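Local coordinates for sialidase B (Streptococcus pneumoniae serotype 4, PDB 4XJW), which cleaves terminal sialic acid from oligosaccharides, glycoproteins and glycolipids, as an exo-sialidase of glycosyl hydrolase family 33, at residues 46-51 with 151-156; 63-68 with 75-80. The protein carries 1 engineered substitution. All coordinates share one frame; numbering follows the deposited sequence.

In the fold
Both contacts lie in the N-terminal domain of the sialidase, whose sequence family belongs to the concanavalin clan. They are part of the build of this domain and lie away from the probable catalytic residues. Their centres are about 9 Å apart. Strands 46-53, 63-69 and 74-80 are consecutive in the chain and adjacent in one six-stranded antiparallel sheet. Interaction 2 is the hairpin of the last two. Interaction 1 ties the first to residues 151-156, about 100 residues further on, and so brackets interaction 2 in sequence. The two meet through backbone pairing of Q47 with M68 and L49 with I66. R155 of interaction 1 and R79 of interaction 2 share one phosphate ion.

Interaction 1: 46-51 with 151-156; sequences LQALFG and GAVNRE. With PO4 (phosphate ion), chain D.
A48 and V153 make the apolar contact between 46-51 and 151-156. The CB of A48 lies 3.6 Å from CG2 of V153. V153 holds CG1 anti to its backbone N (chi1 -180°), which leaves CG2 beside that N and near A48. One hydrogen bond joins the backbones. G151 N donates to L49 O at 3.0 Å, nearly straight at the hydrogen (169°). The CA of G151 also makes a C-H...O contact of 3.2 Å with A48 O. A152 O is buried here and has no partner in the model.

L49 and F50 both face I66 of strand 63-69, a classic beta bulge. The chain turns a corner at L49, whose side chain packs on M36 and F38 of strand 32-39. G151 has a positive phi (75°) in the short link between strand 147-150, which pairs with 46-53, and strand 153-155.

From strand 153-155 the side chain of R155 reaches a phosphate ion, probably from the crystallisation liquor. Its NH1 donates to O1 of the phosphate at 2.9 Å, and its NH2 donates to O2 at 2.8 Å. O1 lies in the guanidinium plane, at the edge. The NE of R155 is hydrogen-bonded to the backbone O of K60, which helps fix the rotation of the group.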
# COMPACT_ATOMS: atom_id res chain seq x y z
N LEU A 46 -25.25 7.93 -1.88
CA LEU A 46 -24.74 9.27 -2.17
C LEU A 46 -25.51 10.25 -1.31
O LEU A 46 -26.74 10.29 -1.34
CB LEU A 46 -24.93 9.63 -3.65
CG LEU A 46 -24.63 11.10 -4.00
CD1 LEU A 46 -23.16 11.43 -3.80
CD2 LEU A 46 -25.05 11.45 -5.41
N GLN A 47 -24.79 11.04 -0.51
CA GLN A 47 -25.43 12.00 0.38
C GLN A 47 -24.62 13.27 0.57
O GLN A 47 -23.39 13.22 0.66
CB GLN A 47 -25.72 11.36 1.74
CG GLN A 47 -24.51 10.76 2.46
CD GLN A 47 -24.90 10.05 3.75
OE1 GLN A 47 -25.98 9.46 3.84
NE2 GLN A 47 -24.03 10.11 4.74
N ALA A 48 -25.33 14.40 0.62
CA ALA A 48 -24.70 15.69 0.89
C ALA A 48 -24.63 15.93 2.39
O ALA A 48 -25.61 15.73 3.11
CB ALA A 48 -25.47 16.83 0.20
N LEU A 49 -23.46 16.36 2.87
CA LEU A 49 -23.31 16.71 4.26
C LEU A 49 -23.66 18.19 4.48
O LEU A 49 -24.26 18.56 5.49
CB LEU A 49 -21.88 16.42 4.73
CG LEU A 49 -21.50 14.94 4.64
CD1 LEU A 49 -20.04 14.71 5.00
CD2 LEU A 49 -22.41 14.08 5.52
N PHE A 50 -23.29 19.02 3.51
CA PHE A 50 -23.45 20.46 3.59
C PHE A 50 -23.76 20.98 2.21
O PHE A 50 -23.15 20.56 1.23
CB PHE A 50 -22.17 21.11 4.13
CG PHE A 50 -22.15 22.61 4.07
CD1 PHE A 50 -22.72 23.37 5.08
CD2 PHE A 50 -21.54 23.26 3.00
CE1 PHE A 50 -22.70 24.76 5.02
CE2 PHE A 50 -21.51 24.65 2.94
CZ PHE A 50 -22.09 25.40 3.95
N GLY A 51 -24.73 21.89 2.13
CA GLY A 51 -25.11 22.51 0.87
C GLY A 51 -25.34 24.01 1.01
O GLY A 51 -25.86 24.49 2.02
N GLY A 151 -27.18 17.98 5.60
CA GLY A 151 -27.77 16.69 5.30
C GLY A 151 -28.61 16.61 4.03
O GLY A 151 -29.36 15.64 3.85
N ALA A 152 -28.48 17.61 3.15
CA ALA A 152 -29.16 17.66 1.86
C ALA A 152 -28.70 18.88 1.08
O ALA A 152 -28.02 19.75 1.62
CB ALA A 152 -30.67 17.70 2.04
N VAL A 153 -29.10 18.96 -0.20
CA VAL A 153 -28.98 20.19 -0.99
C VAL A 153 -30.39 20.58 -1.44
O VAL A 153 -31.13 19.74 -1.96
CB VAL A 153 -28.08 20.01 -2.23
CG1 VAL A 153 -27.97 21.30 -3.02
CG2 VAL A 153 -26.69 19.55 -1.82
N ASN A 154 -30.76 21.84 -1.23
CA ASN A 154 -32.07 22.32 -1.64
C ASN A 154 -32.04 22.83 -3.07
O ASN A 154 -31.44 23.87 -3.35
CB ASN A 154 -32.56 23.41 -0.68
CG ASN A 154 -33.99 23.86 -0.96
OD1 ASN A 154 -34.40 23.96 -2.11
ND2 ASN A 154 -34.75 24.13 0.09
N ARG A 155 -32.69 22.10 -3.97
CA ARG A 155 -32.75 22.48 -5.38
C ARG A 155 -34.20 22.62 -5.81
O ARG A 155 -34.99 21.69 -5.66
CB ARG A 155 -32.02 21.45 -6.24
CG ARG A 155 -30.61 21.12 -5.74
CD ARG A 155 -30.01 19.94 -6.50
NE ARG A 155 -29.64 20.28 -7.88
CZ ARG A 155 -29.41 19.39 -8.84
NH1 ARG A 155 -29.52 18.10 -8.59
NH2 ARG A 155 -29.06 19.80 -10.05
N GLU A 156 -34.56 23.80 -6.33
CA GLU A 156 -35.94 24.10 -6.71
C GLU A 156 -36.93 23.83 -5.57
O GLU A 156 -38.05 23.37 -5.79
CB GLU A 156 -36.34 23.37 -8.00
CG GLU A 156 -35.40 23.67 -9.17
CD GLU A 156 -35.97 23.26 -10.51
OE1 GLU A 156 -36.31 22.07 -10.67
OE2 GLU A 156 -36.07 24.14 -11.40
P PO4 D . -27.41 16.80 -11.23
O1 PO4 D . -28.75 16.34 -10.72
O2 PO4 D . -27.50 18.23 -11.73
O3 PO4 D . -26.42 16.72 -10.08
O4 PO4 D . -26.97 15.89 -12.35

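Interaction 2: 63-68 with 75-80; sequences YFSIFM and GVEIRD. With PO4 (phosphate ion), chain D.
The Y63 ring has OE2 of E77 and OG of S65 at its edge, in plane. Its hydroxyl donates to E77 OE2 at 2.7 Å, reaching it from above the carboxylate plane; the ring and carboxylate planes are 87° apart. R79 lies alongside Y63. Its NH1 donates to Y63 OH at 3.2 Å, with the hydroxyl in the guanidinium plane, and also to phosphate O2 at 2.7 Å. The tyrosine hydroxyl thus accepts from R79 and donates to E77, and R79 probably makes it a better donor. A water joins S65 OG to E77 OE2.

One face of the F67 ring covers G75, whose CA sits 3.8 Å from the ring centroid in a CH-pi contact. F67 holds its ring between the backbone N and carbonyl carbon (chi1 68°), which swings it over the glycine. F64 CD1 is 3.9 Å from I78 CG1, which lies at the edge of the F64 ring.

The strands form an antiparallel beta hairpin, with S65-E77 and F67-G75 as hydrogen-bonded pairs. Strand 46-53 flanks 63-69, and strand 85-91 flanks 74-80. Y63, S65 and R79 touch strand 153-155, whereas F64 meets F110 of strand 102-113.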
# COMPACT_ATOMS: atom_id res chain seq x y z
N TYR A 63 -25.31 25.67 -7.06
CA TYR A 63 -25.07 25.24 -5.68
C TYR A 63 -23.65 24.79 -5.43
O TYR A 63 -22.90 24.46 -6.35
CB TYR A 63 -26.03 24.13 -5.25
CG TYR A 63 -25.85 22.81 -5.97
CD1 TYR A 63 -26.54 22.54 -7.15
CD2 TYR A 63 -25.01 21.82 -5.47
CE1 TYR A 63 -26.40 21.35 -7.80
CE2 TYR A 63 -24.86 20.61 -6.13
CZ TYR A 63 -25.56 20.38 -7.30
OH TYR A 63 -25.43 19.19 -7.97
N PHE A 64 -23.30 24.80 -4.14
CA PHE A 64 -22.09 24.20 -3.62
C PHE A 64 -22.50 23.07 -2.70
O PHE A 64 -23.46 23.20 -1.93
CB PHE A 64 -21.30 25.23 -2.83
CG PHE A 64 -20.20 24.64 -1.98
CD1 PHE A 64 -19.08 24.08 -2.58
CD2 PHE A 64 -20.29 24.64 -0.60
CE1 PHE A 64 -18.06 23.54 -1.82
CE2 PHE A 64 -19.27 24.10 0.18
CZ PHE A 64 -18.17 23.54 -0.43
N SER A 65 -21.78 21.96 -2.76
CA SER A 65 -22.07 20.87 -1.85
C SER A 65 -20.80 20.16 -1.45
O SER A 65 -19.84 20.11 -2.23
CB SER A 65 -23.03 19.87 -2.50
OG SER A 65 -22.36 19.11 -3.50
N ILE A 66 -20.78 19.66 -0.21
CA ILE A 66 -19.79 18.68 0.23
C ILE A 66 -20.54 17.36 0.33
O ILE A 66 -21.50 17.24 1.10
CB ILE A 66 -19.17 19.06 1.58
CG1 ILE A 66 -18.39 20.37 1.48
CG2 ILE A 66 -18.27 17.93 2.08
CD1 ILE A 66 -18.05 21.00 2.85
N PHE A 67 -20.13 16.36 -0.45
CA PHE A 67 -20.85 15.08 -0.46
C PHE A 67 -19.94 13.90 -0.14
O PHE A 67 -18.70 14.02 -0.16
CB PHE A 67 -21.55 14.84 -1.80
CG PHE A 67 -20.60 14.63 -2.96
CD1 PHE A 67 -20.17 13.35 -3.29
CD2 PHE A 67 -20.14 15.71 -3.71
CE1 PHE A 67 -19.28 13.15 -4.34
CE2 PHE A 67 -19.26 15.51 -4.77
CZ PHE A 67 -18.83 14.22 -5.08
N MET A 68 -20.56 12.77 0.17
CA MET A 68 -19.85 11.51 0.33
C MET A 68 -20.63 10.38 -0.32
O MET A 68 -21.81 10.52 -0.68
CB MET A 68 -19.63 11.17 1.81
CG MET A 68 -20.93 10.96 2.58
SD MET A 68 -20.66 10.43 4.29
CE MET A 68 -20.25 8.71 4.07
N GLY A 75 -16.30 14.33 -1.76
CA GLY A 75 -16.16 15.27 -2.85
C GLY A 75 -16.90 16.57 -2.63
O GLY A 75 -17.58 16.75 -1.61
N VAL A 76 -16.72 17.48 -3.58
CA VAL A 76 -17.48 18.72 -3.61
C VAL A 76 -17.99 18.98 -5.02
O VAL A 76 -17.40 18.54 -6.02
CB VAL A 76 -16.67 19.96 -3.18
CG1 VAL A 76 -16.23 19.85 -1.72
CG2 VAL A 76 -15.47 20.18 -4.10
N GLU A 77 -19.09 19.72 -5.09
CA GLU A 77 -19.59 20.28 -6.33
C GLU A 77 -19.62 21.80 -6.17
O GLU A 77 -19.95 22.30 -5.09
CB GLU A 77 -21.01 19.80 -6.59
CG GLU A 77 -21.15 18.33 -6.86
CD GLU A 77 -22.41 18.07 -7.63
OE1 GLU A 77 -22.41 18.30 -8.86
OE2 GLU A 77 -23.41 17.68 -7.00
N ILE A 78 -19.24 22.52 -7.22
CA ILE A 78 -19.30 23.98 -7.22
C ILE A 78 -19.86 24.40 -8.56
O ILE A 78 -19.19 24.26 -9.59
CB ILE A 78 -17.93 24.63 -6.94
CG1 ILE A 78 -17.12 23.80 -5.94
CG2 ILE A 78 -18.10 26.03 -6.40
CD1 ILE A 78 -15.66 23.69 -6.28
N ARG A 79 -21.10 24.89 -8.57
CA ARG A 79 -21.84 25.05 -9.82
C ARG A 79 -22.55 26.39 -9.91
O ARG A 79 -23.19 26.82 -8.95
CB ARG A 79 -22.87 23.93 -9.97
CG ARG A 79 -22.29 22.53 -9.78
CD ARG A 79 -23.34 21.47 -10.00
NE ARG A 79 -23.77 21.44 -11.39
CZ ARG A 79 -24.73 20.67 -11.87
NH1 ARG A 79 -25.40 19.84 -11.07
NH2 ARG A 79 -25.04 20.73 -13.16
N ASP A 80 -22.46 27.03 -11.07
CA ASP A 80 -23.16 28.28 -11.32
C ASP A 80 -23.46 28.32 -12.82
O ASP A 80 -22.55 28.46 -13.63
CB ASP A 80 -22.30 29.48 -10.91
CG ASP A 80 -23.03 30.81 -11.02
OD1 ASP A 80 -23.68 31.07 -12.06
OD2 ASP A 80 -22.94 31.62 -10.07
P PO4 D . -27.41 16.80 -11.23
O1 PO4 D . -28.75 16.34 -10.72
O2 PO4 D . -27.50 18.23 -11.73
O3 PO4 D . -26.42 16.72 -10.08
O4 PO4 D . -26.97 15.89 -12.35
O HOH W 1 -23.89 17.00 -4.45